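Local coordinates for protein transcriptional repressor, TetR family (Thermus thermophilus, PDB 3ANP) that binds lauroyl-CoA in its all-helical body and probably represses fatty acid degradation genes by binding DNA through a helix-turn-helix, at residues A[30-35]-A[45-50]; A[87-92]-A[126-131]. All blocks are in the same frame, centred on the assembly; numbering follows the deposited sequence.

Contact 1 of 2, residues A[30-35]-A[45-50]; sequences TTATEI and TFFNYY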
loop_
_atom_site.group_PDB
_atom_site.type_symbol
_atom_site.label_atom_id
_atom_site.label_comp_id
_atom_site.label_asym_id
_atom_site.label_seq_id
_atom_site.Cartn_x
_atom_site.Cartn_y
_atom_site.Cartn_z
ATOM N N THR A 30 4.562 -1.060 26.092
ATOM C CA THR A 30 3.804 -0.253 27.043
ATOM C C THR A 30 2.336 -0.697 27.129
ATOM O O THR A 30 1.666 -0.840 26.114
ATOM C CB THR A 30 3.873 1.235 26.632
ATOM O OG1 THR A 30 5.233 1.686 26.712
ATOM C CG2 THR A 30 3.000 2.085 27.536
ATOM N N THR A 31 1.830 -0.889 28.343
ATOM C CA THR A 31 0.449 -1.330 28.514
ATOM C C THR A 31 -0.526 -0.239 28.962
ATOM O O THR A 31 -0.135 0.832 29.451
ATOM C CB THR A 31 0.360 -2.496 29.537
ATOM O OG1 THR A 31 0.440 -1.969 30.868
ATOM C CG2 THR A 31 1.508 -3.502 29.309
ATOM N N ALA A 32 -1.810 -0.525 28.800
ATOM C CA ALA A 32 -2.849 0.419 29.191
ATOM C C ALA A 32 -2.749 0.729 30.695
ATOM O O ALA A 32 -3.010 1.861 31.128
ATOM C CB ALA A 32 -4.238 -0.159 28.841
ATOM N N THR A 33 -2.347 -0.265 31.485
ATOM C CA THR A 33 -2.224 -0.062 32.925
ATOM C C THR A 33 -1.077 0.908 33.267
ATOM O O THR A 33 -1.211 1.724 34.180
ATOM C CB THR A 33 -2.027 -1.413 33.681
ATOM O OG1 THR A 33 -3.196 -2.230 33.513
ATOM C CG2 THR A 33 -1.825 -1.171 35.178
ATOM N N GLU A 34 0.038 0.826 32.538
ATOM C CA GLU A 34 1.168 1.734 32.773
ATOM C C GLU A 34 0.784 3.152 32.383
ATOM O O GLU A 34 1.120 4.110 33.088
ATOM C CB GLU A 34 2.402 1.314 31.960
ATOM C CG GLU A 34 3.020 0.001 32.398
ATOM C CD GLU A 34 4.210 -0.401 31.533
ATOM O OE1 GLU A 34 4.132 -0.235 30.296
ATOM O OE2 GLU A 34 5.214 -0.903 32.084
ATOM N N ILE A 35 0.100 3.289 31.245
ATOM C CA ILE A 35 -0.348 4.595 30.788
ATOM C C ILE A 35 -1.287 5.218 31.822
ATOM O O ILE A 35 -1.127 6.385 32.199
ATOM C CB ILE A 35 -1.079 4.497 29.415
ATOM C CG1 ILE A 35 -0.070 4.136 28.312
ATOM C CG2 ILE A 35 -1.748 5.825 29.070
ATOM C CD1 ILE A 35 -0.724 3.884 26.960
ATOM N N THR A 45 -10.660 4.193 32.738
ATOM C CA THR A 45 -10.756 5.557 32.215
ATOM C C THR A 45 -9.871 5.725 30.970
ATOM O O THR A 45 -10.240 6.412 30.018
ATOM C CB THR A 45 -10.350 6.581 33.301
ATOM O OG1 THR A 45 -11.341 6.575 34.325
ATOM C CG2 THR A 45 -10.228 7.995 32.724
ATOM N N PHE A 46 -8.708 5.094 30.976
ATOM C CA PHE A 46 -7.835 5.171 29.816
ATOM C C PHE A 46 -8.596 4.654 28.592
ATOM O O PHE A 46 -8.564 5.275 27.536
ATOM C CB PHE A 46 -6.588 4.310 29.990
ATOM C CG PHE A 46 -5.865 4.064 28.695
ATOM C CD1 PHE A 46 -5.069 5.062 28.129
ATOM C CD2 PHE A 46 -6.070 2.882 27.982
ATOM C CE1 PHE A 46 -4.494 4.890 26.866
ATOM C CE2 PHE A 46 -5.505 2.699 26.721
ATOM C CZ PHE A 46 -4.718 3.704 26.160
ATOM N N PHE A 47 -9.272 3.514 28.728
ATOM C CA PHE A 47 -10.013 2.962 27.593
ATOM C C PHE A 47 -11.209 3.794 27.171
ATOM O O PHE A 47 -11.633 3.738 26.009
ATOM C CB PHE A 47 -10.434 1.509 27.868
ATOM C CG PHE A 47 -9.300 0.532 27.742
ATOM C CD1 PHE A 47 -8.618 0.397 26.525
ATOM C CD2 PHE A 47 -8.880 -0.222 28.839
ATOM C CE1 PHE A 47 -7.531 -0.477 26.402
ATOM C CE2 PHE A 47 -7.793 -1.100 28.729
ATOM C CZ PHE A 47 -7.119 -1.226 27.510
ATOM N N ASN A 48 -11.756 4.574 28.099
ATOM C CA ASN A 48 -12.881 5.429 27.754
ATOM C C ASN A 48 -12.406 6.509 26.799
ATOM O O ASN A 48 -13.141 6.925 25.908
ATOM C CB ASN A 48 -13.497 6.082 29.004
ATOM C CG ASN A 48 -14.277 5.096 29.844
ATOM O OD1 ASN A 48 -14.887 4.172 29.311
ATOM N ND2 ASN A 48 -14.277 5.294 31.155
ATOM N N TYR A 49 -11.164 6.948 26.974
ATOM C CA TYR A 49 -10.608 7.992 26.111
ATOM C C TYR A 49 -9.964 7.445 24.835
ATOM O O TYR A 49 -10.082 8.054 23.769
ATOM C CB TYR A 49 -9.591 8.822 26.901
ATOM C CG TYR A 49 -10.269 9.824 27.823
ATOM C CD1 TYR A 49 -10.506 11.134 27.403
ATOM C CD2 TYR A 49 -10.732 9.438 29.084
ATOM C CE1 TYR A 49 -11.194 12.044 28.211
ATOM C CE2 TYR A 49 -11.415 10.336 29.905
ATOM C CZ TYR A 49 -11.641 11.638 29.457
ATOM O OH TYR A 49 -12.309 12.532 30.249
ATOM N N TYR A 50 -9.295 6.298 24.965
ATOM C CA TYR A 50 -8.608 5.608 23.867
ATOM C C TYR A 50 -8.955 4.116 23.974
ATOM O O TYR A 50 -8.339 3.382 24.738
ATOM C CB TYR A 50 -7.087 5.818 23.999
ATOM C CG TYR A 50 -6.663 7.255 23.736
ATOM C CD1 TYR A 50 -6.620 7.761 22.428
ATOM C CD2 TYR A 50 -6.348 8.120 24.792
ATOM C CE1 TYR A 50 -6.284 9.081 22.173
ATOM C CE2 TYR A 50 -6.001 9.454 24.542
ATOM C CZ TYR A 50 -5.976 9.926 23.232
ATOM O OH TYR A 50 -5.677 11.245 22.965
#
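T31 OG1 receives two backbone N-H groups at the start of the turn that presents A32 and I35 to F46 and F47: E34 N at 3.3 Å, nearly straight at 158°, and T33 N in a weak, bent bond. The exchange is returned by E34, whose OE1 accepts from T31 N at 3.1 Å, on the anti side and 34° out of the carboxylate plane. Together they make a capping box that fixes the first turn of helix 32-39, while E34 OE2 pairs with R25. Across the contact everything is apolar. A32 CB, the closest point, stands 3.3 Å from F47 CZ and 3.7 Å from F46 CD2, so one methyl meets both rings obliquely. I35 meets the CD1/CE1 side of the F46 ring, also obliquely, while A32 is at the CD2/CE2 side: I35 CG2 lies 3.5 Å from F46 CD1, and I35 CD1 sits farther along, 3.9 Å from F46 CE1. F46 reaches across because its CG is anti to the backbone N (chi1 164°). Between the two rings, whose planes are steeply inclined, F46 CD2 stands 3.8 Å above the F47 plane, over its centre. The segments fall within the predicted helix-turn-helix, joining its two helices; behind them helix 3-25 completes the packing, with A18 against I35 and I14 against F46.

Contact 2 of 2, residues A[87-92]-A[126-131]; sequences RHLFRV and LPLGDL
Beside the lauroyl-CoA pocket, L128 lies between the bound ligand, about 4 Å from its side chain, and L89 of helix 82-99, among other neighbours. L126, two residues earlier, is itself one of the pocket residues. The two methyls of L89 each meet a different leucine. L89 CD2 meets L128 CD1 at 4.5 Å, and the other branch, L89 CD1, meets L131 CD2 at the same 4.5 Å. Since L128 and L131 are three residues apart on one helix, they offer adjacent side chains from the same flank, and L89 divides its two methyls between them. All three leucines hold CG anti to the backbone N, chi1 being 173° in L89, which extends each side chain toward the partner helix. Both separations are loose, and the backbones are well apart, with CA of L89 and CA of L131 9.9 Å from each other. This is side-chain packing between helices of the TetR-type C-terminal, ligand-binding domain. Helix 128-142 starts straight after P127, its N-cap residue and the centre of an inverse gamma turn in which L128 N bonds L126 O at 2.8 Å, so the pocket residue and the packing residue are separated by one tight turn. F90, on the same helix as L89, packs on I132, L158 and L182. L128 also touches A159 and the pocket residue Y162 of helix 151-172, while L131 packs on V72 and L89 on I135.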
loop_
_atom_site.group_PDB
_atom_site.type_symbol
_atom_site.label_atom_id
_atom_site.label_comp_id
_atom_site.label_asym_id
_atom_site.label_seq_id
_atom_site.Cartn_x
_atom_site.Cartn_y
_atom_site.Cartn_z
ATOM N N ARG A 87 6.857 18.226 -4.178
ATOM C CA ARG A 87 8.183 17.664 -3.915
ATOM C C ARG A 87 8.588 17.942 -2.476
ATOM O O ARG A 87 9.167 17.087 -1.808
ATOM C CB ARG A 87 9.252 18.274 -4.835
ATOM C CG ARG A 87 9.158 17.900 -6.299
ATOM C CD ARG A 87 10.518 18.090 -6.970
ATOM N NE ARG A 87 10.469 17.818 -8.402
ATOM C CZ ARG A 87 9.967 18.654 -9.307
ATOM N NH1 ARG A 87 9.471 19.824 -8.926
ATOM N NH2 ARG A 87 9.960 18.320 -10.592
ATOM N N HIS A 88 8.300 19.154 -2.012
ATOM C CA HIS A 88 8.631 19.537 -0.644
ATOM C C HIS A 88 7.881 18.663 0.361
ATOM O O HIS A 88 8.461 18.154 1.327
ATOM C CB HIS A 88 8.259 20.999 -0.403
ATOM C CG HIS A 88 8.417 21.435 1.018
ATOM N ND1 HIS A 88 9.645 21.728 1.572
ATOM C CD2 HIS A 88 7.506 21.609 2.005
ATOM C CE1 HIS A 88 9.482 22.065 2.840
ATOM N NE2 HIS A 88 8.194 22.000 3.127
ATOM N N LEU A 89 6.583 18.495 0.134
ATOM C CA LEU A 89 5.768 17.698 1.039
ATOM C C LEU A 89 6.325 16.293 1.222
ATOM O O LEU A 89 6.418 15.792 2.344
ATOM C CB LEU A 89 4.330 17.620 0.524
ATOM C CG LEU A 89 3.372 16.682 1.267
ATOM C CD1 LEU A 89 3.227 17.093 2.714
ATOM C CD2 LEU A 89 2.020 16.721 0.573
ATOM N N PHE A 90 6.714 15.654 0.125
ATOM C CA PHE A 90 7.218 14.299 0.238
ATOM C C PHE A 90 8.593 14.257 0.858
ATOM O O PHE A 90 8.924 13.319 1.564
ATOM C CB PHE A 90 7.151 13.611 -1.126
ATOM C CG PHE A 90 5.747 13.301 -1.532
ATOM C CD1 PHE A 90 5.022 12.327 -0.854
ATOM C CD2 PHE A 90 5.107 14.054 -2.503
ATOM C CE1 PHE A 90 3.674 12.112 -1.135
ATOM C CE2 PHE A 90 3.756 13.850 -2.793
ATOM C CZ PHE A 90 3.041 12.881 -2.109
ATOM N N ARG A 91 9.376 15.302 0.621
ATOM C CA ARG A 91 10.699 15.393 1.217
ATOM C C ARG A 91 10.518 15.454 2.747
ATOM O O ARG A 91 11.145 14.703 3.498
ATOM C CB ARG A 91 11.399 16.660 0.700
ATOM C CG ARG A 91 12.903 16.571 0.540
ATOM C CD ARG A 91 13.345 17.380 -0.686
ATOM N NE ARG A 91 12.870 18.768 -0.651
ATOM C CZ ARG A 91 12.438 19.449 -1.712
ATOM N NH1 ARG A 91 12.411 18.881 -2.912
ATOM N NH2 ARG A 91 12.031 20.704 -1.575
ATOM N N VAL A 92 9.643 16.338 3.213
ATOM C CA VAL A 92 9.412 16.467 4.651
ATOM C C VAL A 92 8.733 15.220 5.210
ATOM O O VAL A 92 8.983 14.819 6.347
ATOM C CB VAL A 92 8.581 17.725 4.957
ATOM C CG1 VAL A 92 8.027 17.660 6.375
ATOM C CG2 VAL A 92 9.479 18.969 4.795
ATOM N N LEU A 126 -6.085 10.179 9.109
ATOM C CA LEU A 126 -4.866 10.490 8.358
ATOM C C LEU A 126 -5.151 10.748 6.869
ATOM O O LEU A 126 -4.553 10.108 5.994
ATOM C CB LEU A 126 -3.893 9.307 8.490
ATOM C CG LEU A 126 -3.612 8.775 9.907
ATOM C CD1 LEU A 126 -2.956 7.383 9.857
ATOM C CD2 LEU A 126 -2.686 9.778 10.627
ATOM N N PRO A 127 -6.029 11.713 6.563
ATOM C CA PRO A 127 -6.391 12.029 5.175
ATOM C C PRO A 127 -5.330 12.754 4.335
ATOM O O PRO A 127 -5.525 13.887 3.899
ATOM C CB PRO A 127 -7.658 12.856 5.349
ATOM C CG PRO A 127 -7.316 13.666 6.576
ATOM C CD PRO A 127 -6.738 12.604 7.500
ATOM N N LEU A 128 -4.222 12.077 4.083
ATOM C CA LEU A 128 -3.149 12.653 3.274
ATOM C C LEU A 128 -3.604 12.825 1.821
ATOM O O LEU A 128 -3.230 13.794 1.149
ATOM C CB LEU A 128 -1.922 11.739 3.322
ATOM C CG LEU A 128 -0.727 12.126 2.440
ATOM C CD1 LEU A 128 -0.267 13.558 2.789
ATOM C CD2 LEU A 128 0.397 11.096 2.649
ATOM N N GLY A 129 -4.408 11.883 1.335
ATOM C CA GLY A 129 -4.901 11.970 -0.033
ATOM C C GLY A 129 -5.557 13.308 -0.339
ATOM O O GLY A 129 -5.305 13.918 -1.390
ATOM N N ASP A 130 -6.404 13.769 0.578
ATOM C CA ASP A 130 -7.097 15.037 0.407
ATOM C C ASP A 130 -6.147 16.240 0.465
ATOM O O ASP A 130 -6.358 17.228 -0.241
ATOM C CB ASP A 130 -8.223 15.183 1.442
ATOM C CG ASP A 130 -9.365 14.197 1.213
ATOM O OD1 ASP A 130 -9.528 13.696 0.077
ATOM O OD2 ASP A 130 -10.111 13.924 2.173
ATOM N N LEU A 131 -5.104 16.172 1.295
ATOM C CA LEU A 131 -4.130 17.271 1.338
ATOM C C LEU A 131 -3.417 17.343 -0.035
ATOM O O LEU A 131 -3.198 18.427 -0.604
ATOM C CB LEU A 131 -3.099 17.028 2.462
ATOM C CG LEU A 131 -1.924 18.030 2.517
ATOM C CD1 LEU A 131 -2.462 19.455 2.496
ATOM C CD2 LEU A 131 -1.082 17.804 3.784
#

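In the fold
After helix 3-25, the chain reaches contact 1, which closes a short excursion and ties helix 32-39 to helix 43-49: nine residues separate 30-35 from 45-50, six of them helical. Helix 54-77 then leads away from the DNA-binding region; Y50 packs on A55 and V56 near its start, and L131 on V72 near its far end, so this helix touches a segment of each contact. Contact 2 opens only later and closes a longer loop of 33 residues, which includes helices 101-110 and 116-125, joining helix 82-99 to helix 128-142. The two are in series, neither nested nor crossed. Their centres lie about 31 Å apart, one in the DNA-binding region and the other in the ligand-binding body.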